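Local atomic coordinates of squalene synthase HpnC (Alicyclobacillus acidocaldarius subsp. acidocaldarius, PDB entry 4HD1), a protein that probably catalyses the head-to-head condensation of isoprenoid diphosphates toward squalene. Residues L128-R141 against S158-H170. Sequence-based numbering, arbitrary orientation.
Sequences LRDYCRYSADPVGR and SDATCTALQVANH
Gly140 lies against Cys162 and Ser158 where helix 137-146 meets helix 152-172, and packing is close along the turn from Asp137 to Gly140. The axes of segments 137-141 and 158-170 approach to 8.3 Å, and Gly140, having no side chain, lets Cys162 SG come within 3.5 Å of its CA, with Ser158 OG equally near. Ala136, at the break between helices 125-135 and 137-146, sets its CB against Cys162 CB. Asp137 then turns its carboxylate over that of Asp159, the two planes stacked and nearly parallel (3°). Thr163 OG1 donates to Asp137 OD1 (2.8 Å) on its syn side, while Arg141, its chain extended from CG to NE, takes Asp159 side-on, NE on OD1 at 3.1 Å and NH2 on OD2, close to coplanar. With an alanine at Arg141, the Asp159 carboxylate is likely to lose this salt bridge and face Asp137 without a compensating charge. Cys132 packs its CB on Thr163 OG1 and its SG on Gln166 NE2, which also donates to Ser135 OG (2.8 Å) and passes Tyr131 CE2. The loose side lies at the rim, where exposed Arg129 brings CD only to 4.4 Å from Thr163 CG2, and Leu128 CD1 meets His170, which also stacks on Tyr184. The stacked aspartates would be expected to repel each other, so the contact in this all-helical terpenoid-synthase fold probably relies on Arg141 and Thr163 to offset that cost.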
loop_
_atom_site.group_PDB
_atom_site.type_symbol
_atom_site.label_atom_id
_atom_site.label_comp_id
_atom_site.label_asym_id
_atom_site.label_seq_id
_atom_site.Cartn_x
_atom_site.Cartn_y
_atom_site.Cartn_z
ATOM N N LEU A 128 3.421 13.611 5.142
ATOM C CA LEU A 128 2.603 12.696 4.355
ATOM C C LEU A 128 3.477 11.703 3.580
ATOM O O LEU A 128 3.239 10.491 3.620
ATOM C CB LEU A 128 1.670 13.456 3.412
ATOM C CG LEU A 128 0.712 12.590 2.586
ATOM C CD1 LEU A 128 -0.131 11.694 3.481
ATOM C CD2 LEU A 128 -0.172 13.440 1.682
ATOM N N ARG A 129 4.494 12.223 2.893
ATOM C CA ARG A 129 5.484 11.389 2.212
ATOM C C ARG A 129 6.025 10.330 3.174
ATOM O O ARG A 129 6.091 9.156 2.830
ATOM C CB ARG A 129 6.624 12.253 1.668
ATOM C CG ARG A 129 7.721 11.487 0.953
ATOM C CD ARG A 129 7.632 11.653 -0.552
ATOM N NE ARG A 129 8.761 10.999 -1.209
ATOM C CZ ARG A 129 9.204 11.281 -2.432
ATOM N NH1 ARG A 129 8.621 12.223 -3.162
ATOM N NH2 ARG A 129 10.242 10.621 -2.924
ATOM N N ASP A 130 6.380 10.749 4.387
ATOM C CA ASP A 130 6.952 9.843 5.381
ATOM C C ASP A 130 5.996 8.715 5.791
ATOM O O ASP A 130 6.424 7.574 5.978
ATOM C CB ASP A 130 7.434 10.608 6.609
ATOM C CG ASP A 130 8.600 9.930 7.282
ATOM O OD1 ASP A 130 8.423 9.421 8.408
ATOM O OD2 ASP A 130 9.691 9.883 6.669
ATOM N N TYR A 131 4.711 9.038 5.922
ATOM C CA TYR A 131 3.688 8.026 6.183
ATOM C C TYR A 131 3.658 6.985 5.061
ATOM O O TYR A 131 3.619 5.780 5.327
ATOM C CB TYR A 131 2.309 8.672 6.366
ATOM C CG TYR A 131 1.162 7.681 6.466
ATOM C CD1 TYR A 131 1.150 6.690 7.451
ATOM C CD2 TYR A 131 0.083 7.746 5.582
ATOM C CE1 TYR A 131 0.104 5.783 7.541
ATOM C CE2 TYR A 131 -0.974 6.847 5.666
ATOM C CZ TYR A 131 -0.957 5.868 6.644
ATOM O OH TYR A 131 -2.003 4.973 6.736
ATOM N N CYS A 132 3.697 7.462 3.816
ATOM C CA CYS A 132 3.715 6.595 2.632
ATOM C C CYS A 132 4.858 5.584 2.628
ATOM O O CYS A 132 4.701 4.482 2.100
ATOM C CB CYS A 132 3.746 7.429 1.356
ATOM S SG CYS A 132 2.211 8.332 1.077
ATOM N N ARG A 133 5.992 5.956 3.224
ATOM C CA ARG A 133 7.135 5.045 3.361
ATOM C C ARG A 133 6.816 3.803 4.206
ATOM O O ARG A 133 7.574 2.827 4.192
ATOM C CB ARG A 133 8.352 5.776 3.929
ATOM C CG ARG A 133 9.024 6.718 2.936
ATOM C CD ARG A 133 10.099 7.579 3.585
ATOM N NE ARG A 133 11.187 6.773 4.139
ATOM C CZ ARG A 133 11.337 6.482 5.430
ATOM N NH1 ARG A 133 10.472 6.939 6.330
ATOM N NH2 ARG A 133 12.360 5.734 5.825
ATOM N N TYR A 134 5.695 3.841 4.929
ATOM C CA TYR A 134 5.287 2.732 5.793
ATOM C C TYR A 134 4.031 2.053 5.282
ATOM O O TYR A 134 3.902 0.837 5.381
ATOM C CB TYR A 134 5.101 3.196 7.251
ATOM C CG TYR A 134 6.394 3.681 7.868
ATOM C CD1 TYR A 134 7.217 2.812 8.588
ATOM C CD2 TYR A 134 6.816 5.001 7.696
ATOM C CE1 TYR A 134 8.419 3.248 9.129
ATOM C CE2 TYR A 134 8.012 5.446 8.233
ATOM C CZ TYR A 134 8.806 4.570 8.949
ATOM O OH TYR A 134 9.987 5.020 9.480
ATOM N N SER A 135 3.114 2.840 4.730
ATOM C CA SER A 135 1.824 2.319 4.296
ATOM C C SER A 135 1.815 1.828 2.853
ATOM O O SER A 135 1.061 0.920 2.526
ATOM C CB SER A 135 0.735 3.374 4.483
ATOM O OG SER A 135 1.126 4.606 3.905
ATOM N N ALA A 136 2.639 2.420 1.993
ATOM C CA ALA A 136 2.545 2.156 0.555
ATOM C C ALA A 136 3.786 1.492 -0.005
ATOM O O ALA A 136 3.695 0.406 -0.587
ATOM C CB ALA A 136 2.235 3.438 -0.207
ATOM N N ASP A 137 4.938 2.144 0.174
ATOM C CA ASP A 137 6.231 1.637 -0.324
ATOM C C ASP A 137 6.526 0.156 -0.020
ATOM O O ASP A 137 7.043 -0.544 -0.887
ATOM C CB ASP A 137 7.400 2.478 0.203
ATOM C CG ASP A 137 7.368 3.921 -0.281
ATOM O OD1 ASP A 137 6.422 4.308 -1.017
ATOM O OD2 ASP A 137 8.309 4.669 0.088
ATOM N N PRO A 138 6.225 -0.326 1.211
ATOM C CA PRO A 138 6.672 -1.699 1.466
ATOM C C PRO A 138 6.032 -2.767 0.563
ATOM O O PRO A 138 6.680 -3.770 0.273
ATOM C CB PRO A 138 6.319 -1.914 2.941
ATOM C CG PRO A 138 6.335 -0.538 3.527
ATOM C CD PRO A 138 5.731 0.315 2.445
ATOM N N VAL A 139 4.802 -2.541 0.096
ATOM C CA VAL A 139 4.127 -3.485 -0.807
ATOM C C VAL A 139 4.928 -3.655 -2.099
ATOM O O VAL A 139 5.241 -4.790 -2.517
ATOM C CB VAL A 139 2.692 -3.034 -1.150
ATOM C CG1 VAL A 139 1.986 -4.108 -1.968
ATOM C CG2 VAL A 139 1.898 -2.740 0.123
ATOM N N GLY A 140 5.261 -2.516 -2.718
ATOM C CA GLY A 140 6.066 -2.471 -3.930
ATOM C C GLY A 140 7.384 -3.196 -3.775
ATOM O O GLY A 140 7.781 -3.963 -4.653
ATOM N N ARG A 141 8.054 -2.974 -2.648
ATOM C CA ARG A 141 9.333 -3.630 -2.364
ATOM C C ARG A 141 9.229 -5.164 -2.278
ATOM O O ARG A 141 10.089 -5.883 -2.813
ATOM C CB ARG A 141 9.965 -3.036 -1.103
ATOM C CG ARG A 141 10.378 -1.585 -1.308
ATOM C CD ARG A 141 11.012 -0.951 -0.082
ATOM N NE ARG A 141 11.606 0.329 -0.459
ATOM C CZ ARG A 141 12.628 0.911 0.163
ATOM N NH1 ARG A 141 13.185 0.345 1.226
ATOM N NH2 ARG A 141 13.095 2.069 -0.283
ATOM N N SER A 158 10.240 2.028 -7.470
ATOM C CA SER A 158 9.011 1.417 -6.965
ATOM C C SER A 158 8.326 2.350 -5.964
ATOM O O SER A 158 7.121 2.608 -6.073
ATOM C CB SER A 158 9.307 0.052 -6.334
ATOM O OG SER A 158 8.201 -0.427 -5.593
ATOM N N ASP A 159 9.106 2.876 -5.018
ATOM C CA ASP A 159 8.581 3.802 -4.010
ATOM C C ASP A 159 7.898 5.027 -4.637
ATOM O O ASP A 159 6.833 5.452 -4.168
ATOM C CB ASP A 159 9.677 4.239 -3.034
ATOM C CG ASP A 159 10.262 3.074 -2.223
ATOM O OD1 ASP A 159 9.675 1.956 -2.176
ATOM O OD2 ASP A 159 11.337 3.294 -1.623
ATOM N N ALA A 160 8.486 5.585 -5.699
ATOM C CA ALA A 160 7.866 6.717 -6.389
ATOM C C ALA A 160 6.446 6.356 -6.837
ATOM O O ALA A 160 5.513 7.144 -6.670
ATOM C CB ALA A 160 8.716 7.175 -7.573
ATOM N N THR A 161 6.283 5.152 -7.378
ATOM C CA THR A 161 4.985 4.689 -7.870
ATOM C C THR A 161 4.005 4.370 -6.739
ATOM O O THR A 161 2.856 4.842 -6.752
ATOM C CB THR A 161 5.143 3.455 -8.772
ATOM O OG1 THR A 161 6.026 3.780 -9.845
ATOM C CG2 THR A 161 3.797 3.024 -9.348
ATOM N N CYS A 162 4.453 3.565 -5.775
ATOM C CA CYS A 162 3.618 3.226 -4.626
ATOM C C CYS A 162 3.130 4.495 -3.890
ATOM O O CYS A 162 1.942 4.620 -3.589
ATOM C CB CYS A 162 4.334 2.235 -3.702
ATOM S SG CYS A 162 4.333 0.541 -4.343
ATOM N N THR A 163 4.030 5.449 -3.657
ATOM C CA THR A 163 3.665 6.739 -3.046
ATOM C C THR A 163 2.698 7.554 -3.917
ATOM O O THR A 163 1.709 8.105 -3.406
ATOM C CB THR A 163 4.916 7.577 -2.716
ATOM O OG1 THR A 163 5.659 6.919 -1.684
ATOM C CG2 THR A 163 4.545 8.986 -2.258
ATOM N N ALA A 164 2.977 7.627 -5.220
ATOM C CA ALA A 164 2.089 8.320 -6.147
ATOM C C ALA A 164 0.676 7.767 -6.027
ATOM O O ALA A 164 -0.293 8.521 -5.976
ATOM C CB ALA A 164 2.590 8.192 -7.581
ATOM N N LEU A 165 0.578 6.443 -5.957
ATOM C CA LEU A 165 -0.705 5.758 -5.914
ATOM C C LEU A 165 -1.487 6.073 -4.633
ATOM O O LEU A 165 -2.697 6.352 -4.684
ATOM C CB LEU A 165 -0.486 4.252 -6.071
ATOM C CG LEU A 165 -1.586 3.347 -6.630
ATOM C CD1 LEU A 165 -2.353 3.963 -7.791
ATOM C CD2 LEU A 165 -0.948 2.036 -7.056
ATOM N N GLN A 166 -0.797 6.052 -3.493
ATOM C CA GLN A 166 -1.438 6.386 -2.237
ATOM C C GLN A 166 -1.914 7.839 -2.211
ATOM O O GLN A 166 -3.014 8.123 -1.725
ATOM C CB GLN A 166 -0.545 6.093 -1.034
ATOM C CG GLN A 166 -1.305 6.302 0.271
ATOM C CD GLN A 166 -0.650 5.680 1.480
ATOM O OE1 GLN A 166 -0.449 4.474 1.534
ATOM N NE2 GLN A 166 -0.348 6.505 2.481
ATOM N N VAL A 167 -1.107 8.756 -2.735
ATOM C CA VAL A 167 -1.532 10.155 -2.780
ATOM C C VAL A 167 -2.771 10.313 -3.664
ATOM O O VAL A 167 -3.769 10.882 -3.232
ATOM C CB VAL A 167 -0.402 11.117 -3.194
ATOM C CG1 VAL A 167 -0.946 12.523 -3.389
ATOM C CG2 VAL A 167 0.692 11.130 -2.136
ATOM N N ALA A 168 -2.717 9.779 -4.883
ATOM C CA ALA A 168 -3.875 9.795 -5.786
ATOM C C ALA A 168 -5.145 9.313 -5.082
ATOM O O ALA A 168 -6.200 9.948 -5.190
ATOM C CB ALA A 168 -3.606 8.957 -7.034
ATOM N N ASN A 169 -5.029 8.198 -4.360
ATOM C CA ASN A 169 -6.143 7.645 -3.591
ATOM C C ASN A 169 -6.602 8.526 -2.434
ATOM O O ASN A 169 -7.804 8.682 -2.225
ATOM C CB ASN A 169 -5.825 6.235 -3.104
ATOM C CG ASN A 169 -5.985 5.210 -4.194
ATOM O OD1 ASN A 169 -7.089 4.977 -4.678
ATOM N ND2 ASN A 169 -4.882 4.606 -4.605
ATOM N N HIS A 170 -5.654 9.101 -1.696
ATOM C CA HIS A 170 -5.986 10.076 -0.655
ATOM C C HIS A 170 -6.800 11.214 -1.212
ATOM O O HIS A 170 -7.811 11.611 -0.627
ATOM C CB HIS A 170 -4.729 10.632 0.007
ATOM C CG HIS A 170 -4.116 9.718 1.042
ATOM N ND1 HIS A 170 -4.856 8.941 1.862
ATOM C CD2 HIS A 170 -2.781 9.500 1.392
ATOM C CE1 HIS A 170 -4.038 8.247 2.679
ATOM N NE2 HIS A 170 -2.769 8.593 2.391
#